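Local coordinates for thiamine phosphate pyrophosphorylase (Bacteroides thetaiotaomicron VPI-5482, PDB 3CEU), which probably catalyses the condensation that forms thiamine phosphate, a late step in thiamine diphosphate biosynthesis, at residues V58-F63 with G73-A78; G89-S94 with F107-F112. All coordinates share one frame; numbering follows the deposited sequence.

Contact 1 (V58-F63 with G73-A78)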
loop_
_atom_site.group_PDB
_atom_site.type_symbol
_atom_site.label_atom_id
_atom_site.label_comp_id
_atom_site.label_asym_id
_atom_site.label_seq_id
_atom_site.Cartn_x
_atom_site.Cartn_y
_atom_site.Cartn_z
ATOM N N VAL A 58 -2.203 1.614 -7.600
ATOM C CA VAL A 58 -0.900 2.148 -7.982
ATOM C C VAL A 58 -0.094 0.931 -8.390
ATOM O O VAL A 58 -0.134 -0.093 -7.699
ATOM C CB VAL A 58 -0.189 2.837 -6.798
ATOM C CG1 VAL A 58 1.158 3.391 -7.252
ATOM C CG2 VAL A 58 -1.054 3.958 -6.225
ATOM N N THR A 59 0.625 1.015 -9.507
ATOM C CA THR A 59 1.406 -0.143 -9.972
ATOM C C THR A 59 2.913 0.044 -9.860
ATOM O O THR A 59 3.434 1.130 -10.109
ATOM C CB THR A 59 1.083 -0.491 -11.444
ATOM O OG1 THR A 59 1.910 -1.580 -11.865
ATOM C CG2 THR A 59 1.315 0.700 -12.357
ATOM N N HIS A 60 3.607 -1.025 -9.488
ATOM C CA HIS A 60 5.051 -0.981 -9.350
ATOM C C HIS A 60 5.753 -1.495 -10.604
ATOM O O HIS A 60 6.975 -1.438 -10.713
ATOM C CB HIS A 60 5.513 -1.812 -8.144
ATOM C CG HIS A 60 5.042 -1.285 -6.825
ATOM N ND1 HIS A 60 5.794 -1.384 -5.673
ATOM C CD2 HIS A 60 3.887 -0.674 -6.469
ATOM C CE1 HIS A 60 5.122 -0.855 -4.666
ATOM N NE2 HIS A 60 3.961 -0.418 -5.122
ATOM N N GLU A 61 4.984 -1.995 -11.558
ATOM C CA GLU A 61 5.584 -2.511 -12.776
ATOM C C GLU A 61 4.814 -2.050 -13.995
ATOM O O GLU A 61 3.700 -1.551 -13.874
ATOM C CB GLU A 61 5.638 -4.049 -12.724
ATOM C CG GLU A 61 6.730 -4.629 -11.797
ATOM C CD GLU A 61 6.365 -4.616 -10.313
ATOM O OE1 GLU A 61 7.296 -4.650 -9.470
ATOM O OE2 GLU A 61 5.157 -4.592 -9.995
ATOM N N HIS A 62 5.414 -2.199 -15.170
ATOM C CA HIS A 62 4.747 -1.816 -16.409
ATOM C C HIS A 62 3.923 -0.558 -16.213
ATOM O O HIS A 62 2.685 -0.592 -16.176
ATOM C CB HIS A 62 3.858 -2.961 -16.869
ATOM C CG HIS A 62 4.580 -4.265 -16.949
ATOM N ND1 HIS A 62 5.733 -4.430 -17.688
ATOM C CD2 HIS A 62 4.334 -5.462 -16.364
ATOM C CE1 HIS A 62 6.165 -5.671 -17.554
ATOM N NE2 HIS A 62 5.334 -6.318 -16.756
ATOM N N PHE A 63 4.634 0.550 -16.091
ATOM C CA PHE A 63 4.020 1.843 -15.878
ATOM C C PHE A 63 3.055 2.248 -16.990
ATOM O O PHE A 63 2.180 3.083 -16.778
ATOM C CB PHE A 63 5.124 2.894 -15.691
ATOM C CG PHE A 63 5.917 2.734 -14.406
ATOM C CD1 PHE A 63 7.193 3.276 -14.291
ATOM C CD2 PHE A 63 5.372 2.083 -13.302
ATOM C CE1 PHE A 63 7.912 3.189 -13.100
ATOM C CE2 PHE A 63 6.084 1.989 -12.099
ATOM C CZ PHE A 63 7.360 2.543 -11.999
ATOM N N GLY A 73 -1.782 5.862 -10.319
ATOM C CA GLY A 73 -0.440 6.348 -10.594
ATOM C C GLY A 73 0.605 5.239 -10.503
ATOM O O GLY A 73 0.280 4.057 -10.592
ATOM N N ILE A 74 1.863 5.619 -10.308
ATOM C CA ILE A 74 2.945 4.657 -10.237
ATOM C C ILE A 74 3.807 4.809 -8.982
ATOM O O ILE A 74 3.845 5.877 -8.350
ATOM C CB ILE A 74 3.859 4.795 -11.454
ATOM C CG1 ILE A 74 4.537 6.167 -11.427
ATOM C CG2 ILE A 74 3.048 4.639 -12.729
ATOM C CD1 ILE A 74 5.627 6.349 -12.448
ATOM N N HIS A 75 4.505 3.732 -8.630
ATOM C CA HIS A 75 5.387 3.728 -7.464
ATOM C C HIS A 75 6.768 3.356 -7.954
ATOM O O HIS A 75 7.012 2.210 -8.311
ATOM C CB HIS A 75 4.931 2.693 -6.439
ATOM C CG HIS A 75 5.569 2.858 -5.102
ATOM N ND1 HIS A 75 5.244 3.890 -4.249
ATOM C CD2 HIS A 75 6.512 2.123 -4.463
ATOM C CE1 HIS A 75 5.951 3.781 -3.142
ATOM N NE2 HIS A 75 6.728 2.719 -3.243
ATOM N N LEU A 76 7.675 4.320 -7.979
ATOM C CA LEU A 76 9.026 4.047 -8.448
ATOM C C LEU A 76 9.729 3.066 -7.517
ATOM O O LEU A 76 9.544 3.108 -6.306
ATOM C CB LEU A 76 9.817 5.351 -8.537
ATOM C CG LEU A 76 9.083 6.443 -9.300
ATOM C CD1 LEU A 76 9.913 7.722 -9.290
ATOM C CD2 LEU A 76 8.806 5.989 -10.720
ATOM N N ASN A 77 10.532 2.176 -8.089
ATOM C CA ASN A 77 11.241 1.201 -7.278
ATOM C C ASN A 77 12.498 0.704 -7.976
ATOM O O ASN A 77 12.750 1.045 -9.129
ATOM C CB ASN A 77 10.308 0.038 -6.927
ATOM C CG ASN A 77 9.875 -0.748 -8.142
ATOM O OD1 ASN A 77 10.633 -1.562 -8.676
ATOM N ND2 ASN A 77 8.652 -0.506 -8.595
ATOM N N ALA A 78 13.285 -0.096 -7.267
ATOM C CA ALA A 78 14.542 -0.612 -7.796
ATOM C C ALA A 78 14.454 -1.112 -9.233
ATOM O O ALA A 78 15.256 -0.717 -10.082
ATOM C CB ALA A 78 15.070 -1.717 -6.893
#

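Contact 2 (G89-S94 with F107-F112)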
loop_
_atom_site.group_PDB
_atom_site.type_symbol
_atom_site.label_atom_id
_atom_site.label_comp_id
_atom_site.label_asym_id
_atom_site.label_seq_id
_atom_site.Cartn_x
_atom_site.Cartn_y
_atom_site.Cartn_z
ATOM N N GLY A 89 0.856 12.244 -13.513
ATOM C CA GLY A 89 -0.060 11.560 -12.628
ATOM C C GLY A 89 0.538 11.325 -11.258
ATOM O O GLY A 89 1.601 11.850 -10.929
ATOM N N HIS A 90 -0.153 10.524 -10.457
ATOM C CA HIS A 90 0.283 10.211 -9.106
ATOM C C HIS A 90 1.571 9.389 -9.112
ATOM O O HIS A 90 1.643 8.319 -9.718
ATOM C CB HIS A 90 -0.832 9.452 -8.378
ATOM C CG HIS A 90 -0.572 9.237 -6.920
ATOM N ND1 HIS A 90 0.332 8.308 -6.451
ATOM C CD2 HIS A 90 -1.083 9.850 -5.826
ATOM C CE1 HIS A 90 0.369 8.359 -5.131
ATOM N NE2 HIS A 90 -0.480 9.287 -4.726
ATOM N N VAL A 91 2.594 9.901 -8.450
ATOM C CA VAL A 91 3.851 9.187 -8.379
ATOM C C VAL A 91 4.181 9.044 -6.908
ATOM O O VAL A 91 3.838 9.915 -6.111
ATOM C CB VAL A 91 4.977 9.962 -9.093
ATOM C CG1 VAL A 91 5.177 11.306 -8.421
ATOM C CG2 VAL A 91 6.261 9.151 -9.079
ATOM N N SER A 92 4.830 7.940 -6.549
ATOM C CA SER A 92 5.205 7.679 -5.161
ATOM C C SER A 92 6.428 6.784 -5.128
ATOM O O SER A 92 6.744 6.130 -6.121
ATOM C CB SER A 92 4.063 6.979 -4.429
ATOM O OG SER A 92 3.856 5.688 -4.971
ATOM N N CYS A 93 7.100 6.743 -3.976
ATOM C CA CYS A 93 8.300 5.914 -3.797
ATOM C C CYS A 93 8.517 5.563 -2.331
ATOM O O CYS A 93 7.827 6.062 -1.449
ATOM C CB CYS A 93 9.543 6.655 -4.291
ATOM S SG CYS A 93 10.087 7.952 -3.169
ATOM N N SER A 94 9.506 4.716 -2.080
ATOM C CA SER A 94 9.827 4.291 -0.730
ATOM C C SER A 94 11.083 4.962 -0.189
ATOM O O SER A 94 12.042 5.220 -0.926
ATOM C CB SER A 94 10.018 2.772 -0.690
ATOM O OG SER A 94 8.836 2.092 -1.059
ATOM N N PHE A 107 8.539 15.741 -3.108
ATOM C CA PHE A 107 8.712 15.497 -4.528
ATOM C C PHE A 107 7.825 14.352 -4.997
ATOM O O PHE A 107 7.928 13.891 -6.135
ATOM C CB PHE A 107 10.179 15.198 -4.806
ATOM C CG PHE A 107 11.082 16.340 -4.478
ATOM C CD1 PHE A 107 11.029 17.513 -5.221
ATOM C CD2 PHE A 107 11.951 16.272 -3.393
ATOM C CE1 PHE A 107 11.831 18.603 -4.890
ATOM C CE2 PHE A 107 12.755 17.359 -3.054
ATOM C CZ PHE A 107 12.691 18.525 -3.805
ATOM N N TYR A 108 6.951 13.899 -4.108
ATOM C CA TYR A 108 6.035 12.815 -4.419
ATOM C C TYR A 108 4.686 13.121 -3.802
ATOM O O TYR A 108 4.580 13.973 -2.921
ATOM C CB TYR A 108 6.570 11.499 -3.854
ATOM C CG TYR A 108 7.852 11.038 -4.514
ATOM C CD1 TYR A 108 7.827 10.337 -5.721
ATOM C CD2 TYR A 108 9.091 11.349 -3.959
ATOM C CE1 TYR A 108 9.007 9.962 -6.359
ATOM C CE2 TYR A 108 10.275 10.982 -4.592
ATOM C CZ TYR A 108 10.222 10.288 -5.791
ATOM O OH TYR A 108 11.383 9.924 -6.419
ATOM N N ASP A 109 3.653 12.434 -4.272
ATOM C CA ASP A 109 2.319 12.627 -3.729
ATOM C C ASP A 109 2.317 12.092 -2.309
ATOM O O ASP A 109 1.601 12.594 -1.439
ATOM C CB ASP A 109 1.311 11.907 -4.606
ATOM C CG ASP A 109 1.157 12.577 -5.946
ATOM O OD1 ASP A 109 0.530 13.657 -5.995
ATOM O OD2 ASP A 109 1.684 12.053 -6.946
ATOM N N TYR A 110 3.136 11.065 -2.096
ATOM C CA TYR A 110 3.343 10.453 -0.792
ATOM C C TYR A 110 4.434 9.433 -0.923
ATOM O O TYR A 110 4.718 8.966 -2.021
ATOM C CB TYR A 110 2.078 9.794 -0.218
ATOM C CG TYR A 110 1.457 8.625 -0.967
ATOM C CD1 TYR A 110 2.148 7.429 -1.180
ATOM C CD2 TYR A 110 0.124 8.680 -1.363
ATOM C CE1 TYR A 110 1.514 6.320 -1.765
ATOM C CE2 TYR A 110 -0.508 7.584 -1.938
ATOM C CZ TYR A 110 0.184 6.410 -2.136
ATOM O OH TYR A 110 -0.482 5.341 -2.704
ATOM N N VAL A 111 5.070 9.107 0.191
ATOM C CA VAL A 111 6.135 8.123 0.181
ATOM C C VAL A 111 5.905 7.100 1.278
ATOM O O VAL A 111 5.179 7.354 2.243
ATOM C CB VAL A 111 7.519 8.775 0.423
ATOM C CG1 VAL A 111 7.759 9.902 -0.576
ATOM C CG2 VAL A 111 7.613 9.289 1.845
ATOM N N PHE A 112 6.527 5.939 1.112
ATOM C CA PHE A 112 6.457 4.862 2.092
ATOM C C PHE A 112 7.651 5.060 3.016
ATOM O O PHE A 112 8.643 5.672 2.626
ATOM C CB PHE A 112 6.600 3.492 1.407
ATOM C CG PHE A 112 5.340 2.992 0.758
ATOM C CD1 PHE A 112 4.214 3.804 0.674
ATOM C CD2 PHE A 112 5.271 1.702 0.245
ATOM C CE1 PHE A 112 3.042 3.343 0.092
ATOM C CE2 PHE A 112 4.099 1.235 -0.339
ATOM C CZ PHE A 112 2.982 2.063 -0.411
#

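Contact 1 (V58-F63 with G73-A78)
His60 and His75 bring their imidazoles together in an offset stack. The ring centroids are 4.5 Å apart and the planes are inclined by 29°. The two side chains lie side by side and point the same way. Starting at the root of His60, CB sits 3.4 Å from Asn77 ND2. Its CG is anti to the carbonyl carbon (chi1 -65°), which swings the ring to the side where His75 lies. CG lies near His75 CB, and ND1 near His75 CD2. His60 CD2 lies 3.5 Å from His75 CB, a methylene that makes a CH-pi contact toward the rim of one face. His60 CE1 reaches His75 CD2 at 3.3 Å. At the tip, NE2 meets His75 CB and CG, but its hydrogen bond is with His31 ND1.

The Asn77 amide bridges the two segments. Its ND2 donates to His60 O at 2.9 Å, on a lone pair in the carbonyl plane. The same nitrogen also donates to His75 O. Phe63, in the loop after strand 57-59, lies across Ile74, whose side chain is on the same sheet face as Thr59. Ile74 CD1 sits over the ring centre, 3.9 Å from the Phe63 centroid, and CG2 is 3.5 Å from Phe63 CD2. Leu76 CD2 adds an apolar contact at CE1 of this ring.

Backbone hydrogen bonds from Thr59 N to Gly73 O and from His75 N to Thr59 O join the parallel strands. Helix 65-68 links strands 57-59 and 73-75 as a beta-alpha-beta unit of the TIM-type barrel. Strand 29-32 flanks the first strand, and strand 90-95 flanks the second.

Contact 2 (G89-S94 with F107-F112)
His90 meets Asp109 with a ring face and Tyr110 with a ring edge. Its CG is anti to the backbone N (chi1 -172°), which carries the imidazole across to both. Asp109 CB lies over the rim of one face, 3.2 Å from His90 NE2, and the carboxylate stacks on the ring with planes 17° apart. The edge of His90 turns toward the face of Tyr110 in an offset edge-to-face pair with planes at 62°. Here His90 CE1 is 3.4 Å from Tyr110 CE2. With an alanine in place of His90, a gap is likely to open beside the Tyr110 face, and the Asp109 carboxylate would probably lose the ring it stacks on.

Asp109 also grips Val91 twice. Its OD2 accepts from Val91 N at 2.8 Å, and its backbone N donates to Val91 O at 3.1 Å. The Tyr108 ring packs against the same segment. Cys93 SG sits over one face, 3.5 Å from the Tyr108 centroid, as a sulfur-aromatic contact. Val91 CG2 touches the edge of this ring near its plane, 3.9 Å from Tyr108 CD1.

Further along, Phe112 N donates a hydrogen bond to Cys93 O at 2.9 Å and ties the parallel strands. Helix 98-102 connects strand 90-95 to strand 110-113, making another beta-alpha-beta unit of the barrel. Tyr110 and Phe112 also touch Met148 of the next strand, 147-150, and Tyr110 OH is hydrogen-bonded to His31 NE2 of strand 29-32.

Following the chain from the N terminus, contact 1 comes first. It closes a short loop from strand 57-59 through helix 65-68 to strand 73-75. Contact 2 opens later and closes the next loop, from strand 90-95 through helix 98-102 to strand 110-113. The two are in series, and neither nests in nor crosses the other. They meet because strands 73-75 and 90-95 are neighbours in the barrel sheet. His75 of contact 1 is hydrogen-bonded to Ser94 of contact 2 and probably also to Ser92, at a doubtfully short distance. Leu76 CD1 packs against Tyr108 CE1. Together they join four successive strands of the closed parallel barrel.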